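Local coordinates for protein quinone oxidoreductase (Coxiella burnetii, PDB 3TQH) that probably reduces quinones with NADPH as a medium-chain dehydrogenase/reductase relative, and binds NADPH, at residues Y73-E78 with D93-I98; V40-L45 with S127-A132; S231-K236 with K257-R262. All coordinates share one frame; numbering follows the deposited sequence.

Contact 1 of 3, residues Y73-E78 with D93-I98; sequences YDFSGE and DKVMGI
The ring of Phe75 lies against the backbone of Gly97: one face has Gly97 N 4.1 Å above the plane, offset toward the rim, while at the edge stand Ile98 C, in the ring plane, and CG2 of Val95, 4.0 Å from Phe75 CE2. The phenyl group can reach over the neighbouring strand because its CG is set between the backbone N and the carbonyl carbon (chi1 82°), and because Gly97, with its extended backbone angles, lets the ring lie on bare main chain. Strands 74-78 and 94-98 form an antiparallel hairpin in the GroES-like domain, with Phe75–Gly97 and Gly77–Val95 as its hydrogen-bonded pairs. Each pair is joined by two reciprocal N-H...O hydrogen bonds, and Val95 N to Gly77 O, at 2.7 Å and 175°, is the shortest and straightest of the four. Ile119 of strand 119-121 packs against both Phe75 and Val95. The opposite face of the sheet carries Asp74, Ser76, Met96 and Ile98, turned toward helices 128-133 and 135-147. There Asp74 and Ile98 run side by side, with a doubtfully short approach of Ile98 CD1 to Asp74 OD1, and Asp74 OD1 is hydrogen-bonded to Thr136 OG1. Ile98 CG2 meets Tyr73 CB at 3.9 Å, and Ile98 CA directs its hydrogen at Tyr73 O.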
loop_
_atom_site.group_PDB
_atom_site.type_symbol
_atom_site.label_atom_id
_atom_site.label_comp_id
_atom_site.label_asym_id
_atom_site.label_seq_id
_atom_site.Cartn_x
_atom_site.Cartn_y
_atom_site.Cartn_z
ATOM N N TYR A 73 -7.964 4.848 -0.716
ATOM C CA TYR A 73 -7.967 4.450 -2.124
ATOM C C TYR A 73 -8.365 2.983 -2.336
ATOM O O TYR A 73 -8.883 2.644 -3.392
ATOM C CB TYR A 73 -6.582 4.670 -2.739
ATOM C CG TYR A 73 -6.089 6.106 -2.756
ATOM C CD1 TYR A 73 -6.770 7.099 -3.457
ATOM C CD2 TYR A 73 -4.914 6.462 -2.105
ATOM C CE1 TYR A 73 -6.302 8.415 -3.482
ATOM C CE2 TYR A 73 -4.436 7.765 -2.130
ATOM C CZ TYR A 73 -5.128 8.734 -2.815
ATOM O OH TYR A 73 -4.637 10.025 -2.824
ATOM N N ASP A 74 -8.105 2.127 -1.346
ATOM C CA ASP A 74 -8.311 0.689 -1.464
ATOM C C ASP A 74 -9.716 0.336 -1.016
ATOM O O ASP A 74 -10.154 0.787 0.048
ATOM C CB ASP A 74 -7.348 -0.071 -0.546
ATOM C CG ASP A 74 -5.922 -0.115 -1.061
ATOM O OD1 ASP A 74 -5.648 0.397 -2.174
ATOM O OD2 ASP A 74 -5.065 -0.683 -0.338
ATOM N N PHE A 75 -10.414 -0.487 -1.796
ATOM C CA PHE A 75 -11.768 -0.873 -1.423
ATOM C C PHE A 75 -12.178 -2.241 -1.939
ATOM O O PHE A 75 -11.584 -2.797 -2.857
ATOM C CB PHE A 75 -12.784 0.162 -1.928
ATOM C CG PHE A 75 -13.165 -0.028 -3.369
ATOM C CD1 PHE A 75 -12.444 0.595 -4.378
ATOM C CD2 PHE A 75 -14.225 -0.852 -3.715
ATOM C CE1 PHE A 75 -12.791 0.408 -5.705
ATOM C CE2 PHE A 75 -14.571 -1.049 -5.030
ATOM C CZ PHE A 75 -13.856 -0.420 -6.030
ATOM N N SER A 76 -13.257 -2.730 -1.351
ATOM C CA SER A 76 -13.835 -4.015 -1.664
ATOM C C SER A 76 -15.343 -3.837 -1.488
ATOM O O SER A 76 -15.776 -3.157 -0.558
ATOM C CB SER A 76 -13.285 -5.038 -0.673
ATOM O OG SER A 76 -13.612 -6.348 -1.052
ATOM N N GLY A 77 -16.143 -4.412 -2.382
ATOM C CA GLY A 77 -17.599 -4.239 -2.306
ATOM C C GLY A 77 -18.437 -4.772 -3.459
ATOM O O GLY A 77 -17.968 -5.559 -4.279
ATOM N N GLU A 78 -19.690 -4.325 -3.509
ATOM C CA GLU A 78 -20.670 -4.805 -4.486
ATOM C C GLU A 78 -21.104 -3.669 -5.417
ATOM O O GLU A 78 -21.365 -2.555 -4.958
ATOM C CB GLU A 78 -21.887 -5.380 -3.756
ATOM C CG GLU A 78 -22.924 -6.055 -4.666
ATOM C CD GLU A 78 -24.177 -6.526 -3.913
ATOM O OE1 GLU A 78 -24.386 -6.099 -2.749
ATOM O OE2 GLU A 78 -24.960 -7.323 -4.495
ATOM N N ASP A 93 -22.124 -7.719 -8.950
ATOM C CA ASP A 93 -20.765 -8.266 -8.982
ATOM C C ASP A 93 -19.990 -7.840 -7.739
ATOM O O ASP A 93 -20.082 -6.696 -7.309
ATOM C CB ASP A 93 -20.005 -7.805 -10.234
ATOM C CG ASP A 93 -20.421 -8.550 -11.503
ATOM O OD1 ASP A 93 -21.235 -9.499 -11.441
ATOM O OD2 ASP A 93 -19.913 -8.179 -12.578
ATOM N N LYS A 94 -19.241 -8.773 -7.163
ATOM C CA LYS A 94 -18.351 -8.473 -6.052
ATOM C C LYS A 94 -17.010 -8.042 -6.635
ATOM O O LYS A 94 -16.420 -8.762 -7.445
ATOM C CB LYS A 94 -18.194 -9.692 -5.144
ATOM C CG LYS A 94 -19.520 -10.194 -4.558
ATOM C CD LYS A 94 -19.337 -11.440 -3.674
ATOM C CE LYS A 94 -20.681 -11.965 -3.153
ATOM N NZ LYS A 94 -20.624 -13.407 -2.782
ATOM N N VAL A 95 -16.541 -6.863 -6.232
ATOM C CA VAL A 95 -15.353 -6.263 -6.838
ATOM C C VAL A 95 -14.357 -5.726 -5.820
ATOM O O VAL A 95 -14.687 -5.496 -4.657
ATOM C CB VAL A 95 -15.728 -5.109 -7.802
ATOM C CG1 VAL A 95 -16.564 -5.643 -8.973
ATOM C CG2 VAL A 95 -16.458 -4.004 -7.055
HETATM N N MSE A 96 -13.135 -5.516 -6.295
HETATM C CA MSE A 96 -12.034 -5.030 -5.476
HETATM C C MSE A 96 -11.138 -4.159 -6.345
HETATM O O MSE A 96 -10.962 -4.427 -7.533
HETATM C CB MSE A 96 -11.236 -6.203 -4.904
HETATM C CG MSE A 96 -10.914 -7.281 -5.938
HETATM SE SE MSE A 96 -9.769 -8.710 -5.276
HETATM C CE MSE A 96 -8.305 -7.627 -4.540
ATOM N N GLY A 97 -10.583 -3.107 -5.754
ATOM C CA GLY A 97 -9.713 -2.230 -6.499
ATOM C C GLY A 97 -9.411 -0.918 -5.820
ATOM O O GLY A 97 -9.409 -0.824 -4.585
ATOM N N ILE A 98 -9.146 0.086 -6.656
ATOM C CA ILE A 98 -8.725 1.411 -6.226
ATOM C C ILE A 98 -9.742 2.415 -6.734
ATOM O O ILE A 98 -10.172 2.329 -7.883
ATOM C CB ILE A 98 -7.339 1.801 -6.827
ATOM C CG1 ILE A 98 -6.291 0.719 -6.562
ATOM C CG2 ILE A 98 -6.857 3.131 -6.261
ATOM C CD1 ILE A 98 -6.019 0.505 -5.116
#

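Contact 2 of 3, residues V40-L45 with S127-A132; sequences VHAASL and SFLQAA. With SO4 (sulfate ion), chain D.
His41 and Phe128 stack face to face, ring centroids 4.2 Å apart and planes 22° from parallel. The overlap is offset: His41 ND1 sits above the rim of the phenyl ring, and His41 CB lies over the same ring, 3.6 Å from Phe128 CG. With its CG beside the backbone N, chi1 -79° swings the imidazole over the phenyl face, displaced toward its rim. This partly exposed end is the looser side, and a sulfate, probably from the crystallisation liquor, accepts a hydrogen bond from Phe128 N through O3 at 2.7 Å. The ion sits at the start of helix 128-132, where Ser127 and Gln130 form a capping box. The buried side is much tighter. Ala42, in the classic beta bulge that His41 and Ala42 make opposite Ser76, presses its CB to within 3.6 Å of Ala132 CB and 3.5 Å of Phe128 O; small methyls let strand and helix come within 6.8 Å between axes. Farther along, Ser44 OG donates to Ala132 O at 2.6 Å, tilted 29° from the carbonyl plane. Here a strand hydroxyl satisfies a helix carbonyl, whereas at the helix start the Phe128 N-H bond and the positive helix end would probably favour an anion.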
loop_
_atom_site.group_PDB
_atom_site.type_symbol
_atom_site.label_atom_id
_atom_site.label_comp_id
_atom_site.label_asym_id
_atom_site.label_seq_id
_atom_site.Cartn_x
_atom_site.Cartn_y
_atom_site.Cartn_z
ATOM N N VAL A 40 -19.652 -0.304 -0.458
ATOM C CA VAL A 40 -18.376 -0.716 0.131
ATOM C C VAL A 40 -18.554 -1.701 1.288
ATOM O O VAL A 40 -19.297 -1.445 2.227
ATOM C CB VAL A 40 -17.551 0.503 0.625
ATOM C CG1 VAL A 40 -16.245 0.051 1.290
ATOM C CG2 VAL A 40 -17.250 1.446 -0.534
ATOM N N HIS A 41 -17.851 -2.826 1.207
ATOM C CA HIS A 41 -17.815 -3.813 2.285
ATOM C C HIS A 41 -16.573 -3.633 3.152
ATOM O O HIS A 41 -16.639 -3.793 4.371
ATOM C CB HIS A 41 -17.887 -5.234 1.717
ATOM C CG HIS A 41 -19.273 -5.653 1.332
ATOM N ND1 HIS A 41 -19.927 -6.706 1.936
ATOM C CD2 HIS A 41 -20.141 -5.142 0.427
ATOM C CE1 HIS A 41 -21.131 -6.835 1.406
ATOM N NE2 HIS A 41 -21.288 -5.897 0.490
ATOM N N ALA A 42 -15.450 -3.280 2.529
ATOM C CA ALA A 42 -14.197 -3.088 3.251
ATOM C C ALA A 42 -13.305 -2.044 2.573
ATOM O O ALA A 42 -13.367 -1.859 1.353
ATOM C CB ALA A 42 -13.463 -4.418 3.381
ATOM N N ALA A 43 -12.481 -1.368 3.373
ATOM C CA ALA A 43 -11.543 -0.357 2.875
ATOM C C ALA A 43 -10.300 -0.309 3.767
ATOM O O ALA A 43 -10.412 -0.150 4.981
ATOM C CB ALA A 43 -12.210 1.006 2.841
ATOM N N SER A 44 -9.119 -0.448 3.170
ATOM C CA SER A 44 -7.893 -0.527 3.954
ATOM C C SER A 44 -7.205 0.813 4.059
ATOM O O SER A 44 -7.397 1.696 3.221
ATOM C CB SER A 44 -6.934 -1.567 3.377
ATOM O OG SER A 44 -6.454 -1.200 2.099
ATOM N N LEU A 45 -6.405 0.947 5.109
ATOM C CA LEU A 45 -5.626 2.155 5.367
ATOM C C LEU A 45 -4.221 2.029 4.794
ATOM O O LEU A 45 -3.613 0.964 4.840
ATOM C CB LEU A 45 -5.530 2.419 6.873
ATOM C CG LEU A 45 -6.827 2.812 7.574
ATOM C CD1 LEU A 45 -7.687 1.584 7.833
ATOM C CD2 LEU A 45 -6.525 3.555 8.876
ATOM N N SER A 127 -12.029 -13.113 1.195
ATOM C CA SER A 127 -12.966 -12.313 1.974
ATOM C C SER A 127 -12.898 -10.872 1.475
ATOM O O SER A 127 -11.927 -10.480 0.827
ATOM C CB SER A 127 -12.635 -12.370 3.464
ATOM O OG SER A 127 -11.518 -11.556 3.773
ATOM N N PHE A 128 -13.931 -10.093 1.768
ATOM C CA PHE A 128 -13.946 -8.673 1.430
ATOM C C PHE A 128 -12.818 -7.903 2.134
ATOM O O PHE A 128 -12.179 -7.045 1.528
ATOM C CB PHE A 128 -15.309 -8.050 1.766
ATOM C CG PHE A 128 -16.392 -8.390 0.777
ATOM C CD1 PHE A 128 -17.349 -9.350 1.073
ATOM C CD2 PHE A 128 -16.450 -7.752 -0.457
ATOM C CE1 PHE A 128 -18.350 -9.663 0.167
ATOM C CE2 PHE A 128 -17.449 -8.058 -1.371
ATOM C CZ PHE A 128 -18.403 -9.015 -1.057
ATOM N N LEU A 129 -12.580 -8.218 3.407
ATOM C CA LEU A 129 -11.485 -7.618 4.170
ATOM C C LEU A 129 -10.120 -7.896 3.532
ATOM O O LEU A 129 -9.276 -6.996 3.434
ATOM C CB LEU A 129 -11.492 -8.123 5.614
ATOM C CG LEU A 129 -12.680 -7.677 6.469
ATOM C CD1 LEU A 129 -12.779 -8.526 7.725
ATOM C CD2 LEU A 129 -12.576 -6.194 6.806
ATOM N N GLN A 130 -9.897 -9.138 3.110
ATOM C CA GLN A 130 -8.667 -9.482 2.397
ATOM C C GLN A 130 -8.564 -8.726 1.069
ATOM O O GLN A 130 -7.501 -8.212 0.725
ATOM C CB GLN A 130 -8.580 -10.991 2.143
ATOM C CG GLN A 130 -8.233 -11.812 3.376
ATOM C CD GLN A 130 -8.239 -13.303 3.104
ATOM O OE1 GLN A 130 -9.106 -13.813 2.389
ATOM N NE2 GLN A 130 -7.278 -14.014 3.683
ATOM N N ALA A 131 -9.672 -8.660 0.337
ATOM C CA ALA A 131 -9.690 -8.004 -0.969
ATOM C C ALA A 131 -9.372 -6.507 -0.891
ATOM O O ALA A 131 -8.730 -5.970 -1.787
ATOM C CB ALA A 131 -11.028 -8.227 -1.663
ATOM N N ALA A 132 -9.828 -5.838 0.168
ATOM C CA ALA A 132 -9.608 -4.397 0.328
ATOM C C ALA A 132 -8.208 -4.095 0.850
ATOM O O ALA A 132 -7.712 -2.992 0.688
ATOM C CB ALA A 132 -10.653 -3.795 1.265
HETATM S S SO4 D . -16.098 -10.822 4.670
HETATM O O1 SO4 D . -17.330 -10.041 4.767
HETATM O O2 SO4 D . -16.245 -12.075 5.416
HETATM O O3 SO4 D . -15.841 -11.178 3.276
HETATM O O4 SO4 D . -14.989 -10.035 5.212
#

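Contact 3 of 3, residues S231-K236 with K257-R262; sequences SIDCLK and KQKHRR
Arg261 and Leu235 run alongside one another, pointing opposite ways, where two connections of the Rossmann-type nucleotide-binding domain meet: the turn leading into strand 235-236, and the Schellman motif, completed at His260, that ends helix 249-258 before strand 262-264. From its base, Arg261 CB lies 4.0 Å from Leu235 CD1. Arg261 CG comes next, 4.2 Å from Ile232 CG2, and the chain then bends at chi2 (-68°), bringing CD to 3.5 Å from Lys236 O and 4.2 Å from Leu235 CB. At NE the surroundings become polar: Lys236 O is near but poorly angled for a hydrogen bond, and a water accepts weakly from NE while donating to the carbonyls of Ile232 and Leu235. This water joins the two chain turns. At the tip, NH1 returns to its own segment and binds His260 O, which lies in the guanidinium plane, although the donor stands above the carbonyl plane. Beside this arm, Lys259 lays its CB and CG across Ile232 CG2, and a bend at chi2 (-89°) carries the chain on toward Asp233. The resulting salt bridge is a long one at the exposed surface, with Lys259 NZ 3.6 Å from Asp233 OD1.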
loop_
_atom_site.group_PDB
_atom_site.type_symbol
_atom_site.label_atom_id
_atom_site.label_comp_id
_atom_site.label_asym_id
_atom_site.label_seq_id
_atom_site.Cartn_x
_atom_site.Cartn_y
_atom_site.Cartn_z
ATOM N N SER A 231 21.367 2.987 2.459
ATOM C CA SER A 231 21.250 1.693 1.778
ATOM C C SER A 231 22.094 1.601 0.511
ATOM O O SER A 231 22.477 0.516 0.102
ATOM C CB SER A 231 19.786 1.401 1.431
ATOM O OG SER A 231 18.974 1.404 2.596
ATOM N N ILE A 232 22.376 2.747 -0.100
ATOM C CA ILE A 232 23.210 2.814 -1.295
ATOM C C ILE A 232 24.595 2.167 -1.076
ATOM O O ILE A 232 25.128 1.528 -1.984
ATOM C CB ILE A 232 23.376 4.282 -1.762
ATOM C CG1 ILE A 232 22.013 4.880 -2.151
ATOM C CG2 ILE A 232 24.336 4.373 -2.939
ATOM C CD1 ILE A 232 22.006 6.381 -2.227
ATOM N N ASP A 233 25.150 2.316 0.130
ATOM C CA ASP A 233 26.476 1.774 0.461
ATOM C C ASP A 233 26.580 0.236 0.430
ATOM O O ASP A 233 27.687 -0.300 0.370
ATOM C CB ASP A 233 26.922 2.254 1.848
ATOM C CG ASP A 233 27.210 3.755 1.901
ATOM O OD1 ASP A 233 27.655 4.329 0.880
ATOM O OD2 ASP A 233 27.006 4.355 2.988
ATOM N N CYS A 234 25.452 -0.471 0.487
ATOM C CA CYS A 234 25.481 -1.937 0.501
ATOM C C CYS A 234 25.218 -2.562 -0.876
ATOM O O CYS A 234 25.312 -3.774 -1.033
ATOM C CB CYS A 234 24.514 -2.491 1.559
ATOM S SG CYS A 234 22.751 -2.447 1.145
ATOM N N LEU A 235 24.924 -1.734 -1.876
ATOM C CA LEU A 235 24.684 -2.222 -3.233
ATOM C C LEU A 235 25.953 -2.711 -3.913
ATOM O O LEU A 235 27.013 -2.106 -3.763
ATOM C CB LEU A 235 24.097 -1.113 -4.111
ATOM C CG LEU A 235 22.694 -0.605 -3.818
ATOM C CD1 LEU A 235 22.388 0.533 -4.774
ATOM C CD2 LEU A 235 21.672 -1.722 -3.954
ATOM N N LYS A 236 25.822 -3.794 -4.681
ATOM C CA LYS A 236 26.834 -4.206 -5.654
ATOM C C LYS A 236 26.980 -3.145 -6.741
ATOM O O LYS A 236 26.085 -2.319 -6.935
ATOM C CB LYS A 236 26.438 -5.526 -6.332
ATOM C CG LYS A 236 26.453 -6.741 -5.427
ATOM C CD LYS A 236 26.061 -8.010 -6.170
ATOM C CE LYS A 236 27.177 -8.471 -7.107
ATOM N NZ LYS A 236 27.013 -9.888 -7.547
ATOM N N LYS A 257 23.223 8.271 -7.852
ATOM C CA LYS A 257 23.943 8.703 -9.054
ATOM C C LYS A 257 25.366 9.136 -8.711
ATOM O O LYS A 257 26.304 8.817 -9.437
ATOM C CB LYS A 257 23.193 9.849 -9.756
ATOM C CG LYS A 257 23.896 10.442 -10.992
ATOM C CD LYS A 257 23.541 11.919 -11.173
ATOM C CE LYS A 257 24.225 12.523 -12.385
ATOM N NZ LYS A 257 23.656 13.865 -12.760
ATOM N N GLN A 258 25.521 9.863 -7.607
ATOM C CA GLN A 258 26.841 10.340 -7.174
ATOM C C GLN A 258 27.735 9.188 -6.716
ATOM O O GLN A 258 28.949 9.242 -6.880
ATOM C CB GLN A 258 26.703 11.395 -6.070
ATOM C CG GLN A 258 26.133 12.726 -6.564
ATOM C CD GLN A 258 25.768 13.679 -5.430
ATOM O OE1 GLN A 258 25.227 13.272 -4.398
ATOM N NE2 GLN A 258 26.059 14.960 -5.624
ATOM N N LYS A 259 27.127 8.141 -6.161
ATOM C CA LYS A 259 27.857 6.913 -5.824
ATOM C C LYS A 259 27.973 5.974 -7.030
ATOM O O LYS A 259 28.469 4.860 -6.892
ATOM C CB LYS A 259 27.171 6.165 -4.678
ATOM C CG LYS A 259 26.929 6.988 -3.405
ATOM C CD LYS A 259 28.097 6.945 -2.423
ATOM C CE LYS A 259 27.634 7.303 -1.013
ATOM N NZ LYS A 259 28.775 7.596 -0.101
ATOM N N HIS A 260 27.499 6.424 -8.196
ATOM C CA HIS A 260 27.551 5.661 -9.445
ATOM C C HIS A 260 26.763 4.356 -9.338
ATOM O O HIS A 260 27.198 3.310 -9.818
ATOM C CB HIS A 260 29.007 5.424 -9.878
ATOM C CG HIS A 260 29.738 6.684 -10.229
ATOM N ND1 HIS A 260 30.787 6.717 -11.123
ATOM C CD2 HIS A 260 29.552 7.962 -9.824
ATOM C CE1 HIS A 260 31.225 7.959 -11.240
ATOM N NE2 HIS A 260 30.492 8.734 -10.461
ATOM N N ARG A 261 25.591 4.444 -8.710
ATOM C CA ARG A 261 24.708 3.303 -8.528
ATOM C C ARG A 261 23.326 3.562 -9.132
ATOM O O ARG A 261 22.844 4.699 -9.144
ATOM C CB ARG A 261 24.570 2.990 -7.036
ATOM C CG ARG A 261 25.851 2.520 -6.371
ATOM C CD ARG A 261 26.257 1.150 -6.886
ATOM N NE ARG A 261 27.455 0.649 -6.230
ATOM C CZ ARG A 261 28.707 0.912 -6.605
ATOM N NH1 ARG A 261 28.970 1.689 -7.653
ATOM N NH2 ARG A 261 29.714 0.378 -5.921
ATOM N N ARG A 262 22.689 2.499 -9.621
ATOM C CA ARG A 262 21.355 2.612 -10.205
ATOM C C ARG A 262 20.293 2.839 -9.127
ATOM O O ARG A 262 20.307 2.195 -8.078
ATOM C CB ARG A 262 21.019 1.369 -11.028
ATOM C CG ARG A 262 21.897 1.202 -12.241
ATOM C CD ARG A 262 21.313 0.228 -13.257
ATOM N NE ARG A 262 21.542 -1.173 -12.885
ATOM C CZ ARG A 262 20.605 -2.041 -12.480
ATOM N NH1 ARG A 262 19.325 -1.697 -12.392
ATOM N NH2 ARG A 262 20.953 -3.287 -12.169
HETATM O O HOH W 1 27.400 0.523 -3.214
#

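In the fold
Contacts 1 and 2 share a place in the GroES-like half of the chain: their centres are 7 Å apart, strands 74-82 and 36-44 are neighbours in one sheet, and Ser76 joins them, its backbone probably bonded to His41 and Ala42 and its hydroxyl to Phe128 O. Contact 1 is buried and held by backbone hydrogen bonds; contact 2 is only partly buried, combining methyl packing with a ring stack and one hydroxyl bond. Contact 3, about 39 Å from contact 1 between centres, lies across the molecule in the nucleotide-binding half. There, nearer the surface, water, charge and aliphatic stems replace the strand ladder.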